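Local structure of copper induced nitroreductase D (Lactococcus lactis, 2WQF) at residues D54-L59 and F96-F101; A148-Y153 and G175-G180. The protein binds flavin mononucleotide and acts as a copper-induced nitroreductase involved in defence against oxidative stress. One frame throughout, in Å; residues are numbered along the deposited sequence.

Overall arrangement
From the N terminus, strand 46-52 leads into helix 53-73, whose first turns carry residues 54-59. Contact 1 brings them onto strand 97-104 and closes a loop that holds the rest of helix 53-73, the unmodelled residues 75-86 and helix 88-93. The chain then runs through helices 105-114 and 121-143 to strand 146-151. Contact 2 pairs this strand with strand 171-182, closing a shorter loop that contains helix 158-164. The loops follow one another in series, neither nested nor crossed. They meet because strands 97-104 and 171-182 are neighbours: Ile99 N lies 2.8 Å from Leu177 O, probably hydrogen-bonded. Together they tie helix 53-73 to the sheet and the sheet to the FMN site.

Contact 1. Residues D54-L59 and F96-F101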
ATOM      1  N   ASP A  54      27.151 -11.259   0.062  1.00 20.06           N
ATOM      2  CA  ASP A  54      27.118 -12.670   0.435  1.00 21.03           C
ATOM      3  C   ASP A  54      25.753 -13.103   0.951  1.00 19.19           C
ATOM      4  O   ASP A  54      25.337 -14.220   0.716  1.00 19.06           O
ATOM      5  CB  ASP A  54      28.154 -12.980   1.517  1.00 26.08           C
ATOM      6  CG  ASP A  54      29.571 -12.993   0.998  1.00 41.19           C
ATOM      7  OD1 ASP A  54      29.791 -12.707  -0.188  1.00 42.07           O
ATOM      8  OD2 ASP A  54      30.473 -13.293   1.800  1.00 42.14           O
ATOM      9  N   ALA A  55      25.053 -12.209   1.658  1.00 17.94           N
ATOM     10  CA  ALA A  55      23.743 -12.540   2.203  1.00 18.08           C
ATOM     11  C   ALA A  55      22.721 -12.708   1.079  1.00 16.48           C
ATOM     12  O   ALA A  55      21.833 -13.563   1.145  1.00 16.95           O
ATOM     13  CB  ALA A  55      23.291 -11.461   3.207  1.00 18.27           C
ATOM     14  N   GLN A  56      22.856 -11.893   0.039  1.00 17.89           N
ATOM     15  CA  GLN A  56      21.998 -11.988  -1.135  1.00 16.59           C
ATOM     16  C   GLN A  56      22.224 -13.355  -1.830  1.00 14.20           C
ATOM     17  O   GLN A  56      21.279 -14.058  -2.182  1.00 16.83           O
ATOM     18  CB  GLN A  56      22.321 -10.822  -2.067  1.00 15.19           C
ATOM     19  CG  GLN A  56      21.913 -10.972  -3.532  1.00 14.19           C
ATOM     20  CD  GLN A  56      20.419 -10.977  -3.755  1.00 14.76           C
ATOM     21  OE1 GLN A  56      19.632 -10.811  -2.817  1.00 15.86           O
ATOM     22  NE2 GLN A  56      20.016 -11.161  -5.016  1.00 16.00           N
ATOM     23  N   ASP A  57      23.482 -13.731  -2.008  1.00 17.30           N
ATOM     24  CA  ASP A  57      23.794 -15.039  -2.590  1.00 20.08           C
ATOM     25  C   ASP A  57      23.230 -16.179  -1.723  1.00 22.88           C
ATOM     26  O   ASP A  57      22.683 -17.146  -2.237  1.00 20.68           O
ATOM     27  CB  ASP A  57      25.303 -15.224  -2.688  1.00 23.01           C
ATOM     28  CG  ASP A  57      25.945 -14.353  -3.725  1.00 28.26           C
ATOM     29  OD1 ASP A  57      25.223 -13.839  -4.596  1.00 26.34           O
ATOM     30  OD2 ASP A  57      27.193 -14.218  -3.677  1.00 33.25           O
ATOM     31  N   LYS A  58      23.372 -16.057  -0.400  1.00 19.79           N
ATOM     32  CA  LYS A  58      22.940 -17.103   0.528  1.00 20.58           C
ATOM     33  C   LYS A  58      21.432 -17.296   0.505  1.00 19.15           C
ATOM     34  O   LYS A  58      20.939 -18.422   0.533  1.00 21.68           O
ATOM     35  CB  LYS A  58      23.409 -16.785   1.954  1.00 22.35           C
ATOM     36  CG  LYS A  58      23.001 -17.797   3.001  1.00 28.80           C
ATOM     37  CD  LYS A  58      23.912 -17.699   4.226  1.00 36.63           C
ATOM     38  CE  LYS A  58      23.938 -18.995   5.031  1.00 64.33           C
ATOM     39  NZ  LYS A  58      24.974 -18.976   6.118  1.00 78.63           N
ATOM     40  N   LEU A  59      20.687 -16.202   0.480  1.00 18.01           N
ATOM     41  CA  LEU A  59      19.230 -16.287   0.458  1.00 18.65           C
ATOM     42  C   LEU A  59      18.781 -17.154  -0.707  1.00 19.75           C
ATOM     43  O   LEU A  59      17.998 -18.091  -0.534  1.00 18.48           O
ATOM     44  CB  LEU A  59      18.587 -14.907   0.324  1.00 17.30           C
ATOM     45  CG  LEU A  59      17.066 -14.943   0.109  1.00 17.23           C
ATOM     46  CD1 LEU A  59      16.362 -15.527   1.324  1.00 18.60           C
ATOM     47  CD2 LEU A  59      16.550 -13.562  -0.171  1.00 17.23           C
ATOM     48  N   PHE A  96      21.415  -7.109  -7.063  1.00 13.81           N
ATOM     49  CA  PHE A  96      22.292  -6.571  -6.010  1.00 13.70           C
ATOM     50  C   PHE A  96      21.846  -6.987  -4.612  1.00 13.09           C
ATOM     51  O   PHE A  96      22.658  -7.229  -3.731  1.00 14.24           O
ATOM     52  CB  PHE A  96      22.326  -5.041  -6.090  1.00 13.03           C
ATOM     53  CG  PHE A  96      23.288  -4.406  -5.137  1.00 13.29           C
ATOM     54  CD1 PHE A  96      24.637  -4.364  -5.419  1.00 15.79           C
ATOM     55  CD2 PHE A  96      22.833  -3.791  -3.984  1.00 18.78           C
ATOM     56  CE1 PHE A  96      25.536  -3.769  -4.563  1.00 18.31           C
ATOM     57  CE2 PHE A  96      23.724  -3.202  -3.121  1.00 18.84           C
ATOM     58  CZ  PHE A  96      25.073  -3.185  -3.417  1.00 19.87           C
ATOM     59  N   GLY A  97      20.537  -7.048  -4.396  1.00 12.59           N
ATOM     60  CA  GLY A  97      20.036  -7.363  -3.072  1.00 13.27           C
ATOM     61  C   GLY A  97      18.576  -7.739  -3.056  1.00 12.03           C
ATOM     62  O   GLY A  97      17.888  -7.696  -4.089  1.00 12.45           O
ATOM     63  N   THR A  98      18.101  -8.064  -1.856  1.00 12.55           N
ATOM     64  CA  THR A  98      16.701  -8.428  -1.614  1.00 11.35           C
ATOM     65  C   THR A  98      16.271  -7.743  -0.316  1.00 11.71           C
ATOM     66  O   THR A  98      16.951  -7.827   0.709  1.00 12.17           O
ATOM     67  CB  THR A  98      16.457  -9.955  -1.523  1.00 12.80           C
ATOM     68  OG1 THR A  98      16.938 -10.585  -2.713  1.00 14.14           O
ATOM     69  CG2 THR A  98      14.999 -10.270  -1.407  1.00 14.17           C
ATOM     70  N   ILE A  99      15.134  -7.062  -0.364  1.00 12.66           N
ATOM     71  CA  ILE A  99      14.538  -6.463   0.820  1.00 12.20           C
ATOM     72  C   ILE A  99      13.346  -7.316   1.233  1.00 11.76           C
ATOM     73  O   ILE A  99      12.362  -7.409   0.498  1.00 13.29           O
ATOM     74  CB  ILE A  99      14.090  -5.029   0.555  1.00 11.68           C
ATOM     75  CG1 ILE A  99      15.248  -4.179   0.014  1.00 13.28           C
ATOM     76  CG2 ILE A  99      13.446  -4.404   1.813  1.00 14.28           C
ATOM     77  CD1 ILE A  99      14.790  -2.949  -0.778  1.00 18.32           C
ATOM     78  N   LEU A 100      13.452  -7.963   2.388  1.00 11.56           N
ATOM     79  CA  LEU A 100      12.368  -8.792   2.919  1.00 12.32           C
ATOM     80  C   LEU A 100      11.526  -7.961   3.866  1.00 11.66           C
ATOM     81  O   LEU A 100      12.024  -7.375   4.821  1.00 13.51           O
ATOM     82  CB  LEU A 100      12.906 -10.038   3.613  1.00 12.78           C
ATOM     83  CG  LEU A 100      13.661 -11.007   2.670  1.00 14.48           C
ATOM     84  CD1 LEU A 100      15.116 -10.632   2.532  1.00 17.53           C
ATOM     85  CD2 LEU A 100      13.543 -12.441   3.179  1.00 16.96           C
ATOM     86  N   PHE A 101      10.250  -7.850   3.512  1.00 11.49           N
ATOM     87  CA  PHE A 101       9.259  -7.099   4.260  1.00 10.39           C
ATOM     88  C   PHE A 101       8.469  -7.999   5.166  1.00 11.54           C
ATOM     89  O   PHE A 101       7.917  -8.983   4.707  1.00 12.55           O
ATOM     90  CB  PHE A 101       8.306  -6.405   3.288  1.00 11.69           C
ATOM     91  CG  PHE A 101       8.933  -5.245   2.546  1.00 10.91           C
ATOM     92  CD1 PHE A 101       8.916  -3.956   3.070  1.00 12.00           C
ATOM     93  CD2 PHE A 101       9.562  -5.458   1.327  1.00 12.71           C
ATOM     94  CE1 PHE A 101       9.475  -2.913   2.371  1.00 12.65           C
ATOM     95  CE2 PHE A 101      10.101  -4.422   0.618  1.00 12.79           C
ATOM     96  CZ  PHE A 101      10.077  -3.147   1.138  1.00 12.09           C
TER
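Gln56 and Thr98 meet where helix 53-73 crosses the start of strand 97-104, the two short segments running at 73° with their axes 7.9 Å apart. The tight part is polar. Thr98 OG1 donates to Gln56 OE1 at 2.7 Å; the hydroxyl lies in the amide's carbonyl plane, on a lone pair of OE1. In Gln56 a chi1 of 160° carries CG to 3.8 Å from Phe96 O, and the bend at chi2 then swings the amide so that OE1 points at the hydroxyl; the two side chains cross at about a right angle. The amide has a second hold, NE2 bonding to Lys93 O, while Thr98 OG1 is also bonded to Trp60 NE1. With an alanine here instead of Gln56, the buried hydroxyl of Thr98 would probably lose its acceptor and Lys93 O its amide donor. One turn on, Leu59 CD2 packs closely on Thr98 CG2 at 3.8 Å, with Leu100 CD1 more distant at 4.2 Å. The helix side turned from the strand is more open to solvent: Asp54 is exposed, and salt bridges join Asp57 with Arg18 and Lys58 with Glu164. At the strand's beginning Phe96 and Gly97 both face Phe179, a classic beta bulge. With Ile99 and Phe101 packed on helix 121-143, the contact completes a helix-sheet-helix layering, as in the alpha+beta fold of the nitroreductase family.

Contact 2. Residues A148-Y153 and G175-G180; sequences ANLQHY and GQLVFG. With FMN (flavin mononucleotide), chain B.
Residues Ala148-Gln151 and Gln176-Phe179 form an antiparallel beta pair in the central sheet of the nitroreductase fold, and the strand end from Leu150 onward lines the FMN pocket. Asn149 with Val178 and Gln151 with Gln176 are hydrogen-bonded pairs; Ala148 with Phe179 and Leu150 with Leu177 are the non-hydrogen-bonded pairs between and beside them. The link from Gln151 N to Gln176 O, 2.8 Å long, is nearly straight at 173°. On the face of Ala148 and Leu150, Leu177 CD1 packs 3.8 Å from Ala148 CB and also meets Leu150 CB; helix 121-143 covers this side through Val137 and Trp138. A chi1 of -177°, with CG beside the carbonyl carbon, directs the isobutyl group of Leu150 so that its CD2 comes 3.8 Å from C7 of FMN.

The other face is more polar. Asn149 and Val178 lie side by side, and Asn149 ND2 bonds to Ile13 O while its OD1 accepts Gln151 NE2. That same NE2 donates to FMN O2 at 3.0 Å, and Gln151 OE1 takes a weak bond from FMN N3. Asn149 thus acts as a second-shell residue, helping to fix the rotation of the amide that reads the pyrimidine edge. Past the paired residues, Gln176 bends at chi2 to place OE1 on the backbone of Tyr153, whose N donates to it at 2.8 Å in the carbonyl plane; Asn154 OD1 receives Gln176 NE2. This bond from Tyr153 probably helps to hold the segment just after the strand, where His152 sits, its ring also meeting Trp125 of the second subunit. His152 ND1 donates to FMN O4 at 2.8 Å, O4 lying near the ring plane and the bond almost linear at 176°.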
ATOM      1  N   ALA A 148      13.487  -3.121  -9.667  1.00 12.36           N
ATOM      2  CA  ALA A 148      13.122  -4.112  -8.665  1.00 10.79           C
ATOM      3  C   ALA A 148      11.939  -4.924  -9.137  1.00  9.91           C
ATOM      4  O   ALA A 148      11.202  -4.517 -10.048  1.00 10.80           O
ATOM      5  CB  ALA A 148      12.786  -3.436  -7.303  1.00 11.15           C
ATOM      6  N   ASN A 149      11.740  -6.074  -8.487  1.00 11.03           N
ATOM      7  CA  ASN A 149      10.546  -6.900  -8.680  1.00 12.42           C
ATOM      8  C   ASN A 149      10.161  -7.505  -7.332  1.00 11.56           C
ATOM      9  O   ASN A 149      11.000  -7.657  -6.448  1.00 13.34           O
ATOM     10  CB  ASN A 149      10.760  -7.933  -9.800  1.00 12.61           C
ATOM     11  CG  ASN A 149      11.839  -8.948  -9.464  1.00 15.97           C
ATOM     12  OD1 ASN A 149      11.618  -9.863  -8.704  1.00 15.71           O
ATOM     13  ND2 ASN A 149      13.005  -8.769 -10.017  1.00 12.56           N
ATOM     14  N   LEU A 150       8.878  -7.771  -7.165  1.00 12.62           N
ATOM     15  CA  LEU A 150       8.329  -8.200  -5.900  1.00 12.52           C
ATOM     16  C   LEU A 150       7.895  -9.669  -5.957  1.00 12.56           C
ATOM     17  O   LEU A 150       7.023 -10.037  -6.735  1.00 16.03           O
ATOM     18  CB  LEU A 150       7.124  -7.314  -5.525  1.00 13.13           C
ATOM     19  CG  LEU A 150       6.487  -7.598  -4.164  1.00 13.60           C
ATOM     20  CD1 LEU A 150       7.441  -7.286  -3.042  1.00 15.04           C
ATOM     21  CD2 LEU A 150       5.192  -6.811  -4.022  1.00 14.46           C
ATOM     22  N   GLN A 151       8.526 -10.487  -5.118  1.00 12.78           N
ATOM     23  CA  GLN A 151       8.291 -11.909  -5.056  1.00 13.61           C
ATOM     24  C   GLN A 151       7.638 -12.318  -3.752  1.00 12.71           C
ATOM     25  O   GLN A 151       7.654 -11.579  -2.751  1.00 14.39           O
ATOM     26  CB  GLN A 151       9.595 -12.683  -5.242  1.00 13.28           C
ATOM     27  CG  GLN A 151      10.306 -12.427  -6.552  1.00 13.98           C
ATOM     28  CD  GLN A 151       9.373 -12.565  -7.735  1.00 16.06           C
ATOM     29  OE1 GLN A 151       8.596 -13.508  -7.807  1.00 18.26           O
ATOM     30  NE2 GLN A 151       9.422 -11.607  -8.648  1.00 16.84           N
ATOM     31  N   HIS A 152       7.071 -13.528  -3.773  1.00 14.12           N
ATOM     32  CA  HIS A 152       6.358 -14.107  -2.651  1.00 14.44           C
ATOM     33  C   HIS A 152       6.700 -15.581  -2.454  1.00 17.25           C
ATOM     34  O   HIS A 152       5.950 -16.470  -2.832  1.00 20.39           O
ATOM     35  CB  HIS A 152       4.857 -13.884  -2.818  1.00 15.16           C
ATOM     36  CG  HIS A 152       4.494 -12.435  -2.812  1.00 12.29           C
ATOM     37  ND1 HIS A 152       4.415 -11.683  -3.966  1.00 14.19           N
ATOM     38  CD2 HIS A 152       4.277 -11.575  -1.784  1.00 16.42           C
ATOM     39  CE1 HIS A 152       4.113 -10.434  -3.648  1.00 17.12           C
ATOM     40  NE2 HIS A 152       4.052 -10.337  -2.328  1.00 16.68           N
ATOM     41  N   TYR A 153       7.859 -15.820  -1.847  1.00 15.65           N
ATOM     42  CA  TYR A 153       8.289 -17.175  -1.482  1.00 17.34           C
ATOM     43  C   TYR A 153       7.988 -17.463  -0.010  1.00 17.62           C
ATOM     44  O   TYR A 153       8.354 -18.508   0.507  1.00 20.48           O
ATOM     45  CB  TYR A 153       9.771 -17.359  -1.814  1.00 18.59           C
ATOM     46  CG  TYR A 153       9.987 -17.436  -3.304  1.00 19.68           C
ATOM     47  CD1 TYR A 153       9.626 -18.574  -4.013  1.00 31.05           C
ATOM     48  CD2 TYR A 153      10.517 -16.368  -4.002  1.00 22.59           C
ATOM     49  CE1 TYR A 153       9.800 -18.649  -5.377  1.00 26.35           C
ATOM     50  CE2 TYR A 153      10.706 -16.431  -5.365  1.00 22.77           C
ATOM     51  CZ  TYR A 153      10.338 -17.571  -6.052  1.00 23.55           C
ATOM     52  OH  TYR A 153      10.527 -17.633  -7.419  1.00 33.06           O
ATOM     53  N   GLY A 175       6.698 -10.324   1.755  1.00 14.39           N
ATOM     54  CA  GLY A 175       7.112 -10.032   0.395  1.00 14.05           C
ATOM     55  C   GLY A 175       8.626  -9.883   0.329  1.00 13.72           C
ATOM     56  O   GLY A 175       9.265  -9.587   1.339  1.00 14.03           O
ATOM     57  N   GLN A 176       9.197 -10.098  -0.850  1.00 12.08           N
ATOM     58  CA  GLN A 176      10.633  -9.954  -1.064  1.00 13.88           C
ATOM     59  C   GLN A 176      10.878  -9.116  -2.297  1.00 13.66           C
ATOM     60  O   GLN A 176      10.597  -9.523  -3.425  1.00 14.19           O
ATOM     61  CB  GLN A 176      11.326 -11.311  -1.198  1.00 13.54           C
ATOM     62  CG  GLN A 176      11.075 -12.227  -0.019  1.00 16.11           C
ATOM     63  CD  GLN A 176       9.813 -13.052  -0.197  1.00 15.15           C
ATOM     64  OE1 GLN A 176       9.661 -13.746  -1.195  1.00 15.73           O
ATOM     65  NE2 GLN A 176       8.921 -12.993   0.772  1.00 16.06           N
ATOM     66  N   LEU A 177      11.416  -7.928  -2.078  1.00 12.50           N
ATOM     67  CA  LEU A 177      11.654  -6.991  -3.162  1.00 11.80           C
ATOM     68  C   LEU A 177      13.116  -7.126  -3.606  1.00 10.63           C
ATOM     69  O   LEU A 177      14.033  -6.724  -2.905  1.00 12.24           O
ATOM     70  CB  LEU A 177      11.318  -5.572  -2.732  1.00 11.45           C
ATOM     71  CG  LEU A 177      11.335  -4.533  -3.838  1.00 11.68           C
ATOM     72  CD1 LEU A 177      10.173  -4.685  -4.825  1.00 12.81           C
ATOM     73  CD2 LEU A 177      11.329  -3.115  -3.221  1.00 13.33           C
ATOM     74  N   VAL A 178      13.307  -7.775  -4.749  1.00 11.05           N
ATOM     75  CA  VAL A 178      14.602  -7.996  -5.371  1.00 10.79           C
ATOM     76  C   VAL A 178      14.951  -6.748  -6.174  1.00 10.96           C
ATOM     77  O   VAL A 178      14.122  -6.240  -6.927  1.00 13.16           O
ATOM     78  CB  VAL A 178      14.542  -9.213  -6.300  1.00 13.44           C
ATOM     79  CG1 VAL A 178      15.884  -9.481  -6.926  1.00 14.58           C
ATOM     80  CG2 VAL A 178      14.112 -10.436  -5.515  1.00 16.01           C
ATOM     81  N   PHE A 179      16.160  -6.214  -5.976  1.00 10.78           N
ATOM     82  CA  PHE A 179      16.532  -4.934  -6.575  1.00 10.63           C
ATOM     83  C   PHE A 179      17.960  -4.910  -7.066  1.00 11.67           C
ATOM     84  O   PHE A 179      18.822  -5.669  -6.617  1.00 11.49           O
ATOM     85  CB  PHE A 179      16.263  -3.771  -5.609  1.00 11.81           C
ATOM     86  CG  PHE A 179      17.258  -3.659  -4.481  1.00 12.17           C
ATOM     87  CD1 PHE A 179      18.330  -2.792  -4.592  1.00 13.30           C
ATOM     88  CD2 PHE A 179      17.139  -4.448  -3.342  1.00 12.69           C
ATOM     89  CE1 PHE A 179      19.253  -2.676  -3.556  1.00 14.81           C
ATOM     90  CE2 PHE A 179      18.076  -4.357  -2.304  1.00 14.42           C
ATOM     91  CZ  PHE A 179      19.133  -3.475  -2.431  1.00 15.21           C
ATOM     92  N   GLY A 180      18.204  -4.044  -8.035  1.00 11.47           N
ATOM     93  CA  GLY A 180      19.537  -3.904  -8.597  1.00 12.54           C
ATOM     94  C   GLY A 180      19.576  -2.978  -9.780  1.00 12.35           C
ATOM     95  O   GLY A 180      18.638  -2.232 -10.030  1.00 12.63           O
TER
HETATM   96  N1  FMN B1203       5.381  -9.947  -9.480  1.00 13.77           N
HETATM   97  C2  FMN B1203       6.137 -11.206  -9.448  1.00 17.10           C
HETATM   98  O2  FMN B1203       6.951 -11.445 -10.311  1.00 18.85           O
HETATM   99  N3  FMN B1203       5.829 -12.162  -8.425  1.00 18.19           N
HETATM  100  C4  FMN B1203       4.881 -11.935  -7.445  1.00 19.62           C
HETATM  101  O4  FMN B1203       4.741 -12.735  -6.562  1.00 18.98           O
HETATM  102  C4A FMN B1203       4.110 -10.689  -7.492  1.00 16.84           C
HETATM  103  N5  FMN B1203       3.173 -10.403  -6.650  1.00 16.15           N
HETATM  104  C5A FMN B1203       2.718  -8.980  -6.537  1.00 13.93           C
HETATM  105  C6  FMN B1203       1.922  -8.578  -5.332  1.00 13.37           C
HETATM  106  C7  FMN B1203       1.545  -7.320  -5.135  1.00 14.41           C
HETATM  107  C7M FMN B1203       0.715  -6.979  -3.917  1.00 14.68           C
HETATM  108  C8  FMN B1203       1.961  -6.275  -6.149  1.00 14.99           C
HETATM  109  C8M FMN B1203       1.604  -4.818  -5.909  1.00 15.32           C
HETATM  110  C9  FMN B1203       2.646  -6.617  -7.245  1.00 13.75           C
HETATM  111  C9A FMN B1203       3.065  -8.049  -7.462  1.00 13.88           C
HETATM  112  N10 FMN B1203       3.785  -8.477  -8.620  1.00 13.21           N
HETATM  113  C10 FMN B1203       4.441  -9.709  -8.574  1.00 14.49           C
HETATM  114  C1' FMN B1203       4.125  -7.546  -9.687  1.00 13.57           C
HETATM  115  C2' FMN B1203       2.888  -7.183 -10.504  1.00 12.46           C
HETATM  116  O2' FMN B1203       2.551  -8.265 -11.332  1.00 14.25           O
HETATM  117  C3' FMN B1203       3.210  -5.912 -11.293  1.00 11.90           C
HETATM  118  O3' FMN B1203       3.352  -4.895 -10.320  1.00 12.10           O
HETATM  119  C4' FMN B1203       2.056  -5.547 -12.243  1.00 12.07           C
HETATM  120  O4' FMN B1203       1.973  -6.496 -13.297  1.00 13.81           O
HETATM  121  C5' FMN B1203       2.214  -4.147 -12.833  1.00 13.34           C
HETATM  122  O5' FMN B1203       3.457  -4.078 -13.518  1.00 12.30           O
HETATM  123  P   FMN B1203       4.577  -2.984 -13.060  1.00 11.68           P
HETATM  124  O1P FMN B1203       3.968  -1.640 -13.038  1.00 13.53           O
HETATM  125  O2P FMN B1203       5.098  -3.396 -11.630  1.00 11.64           O
HETATM  126  O3P FMN B1203       5.736  -3.108 -14.142  1.00 14.69           O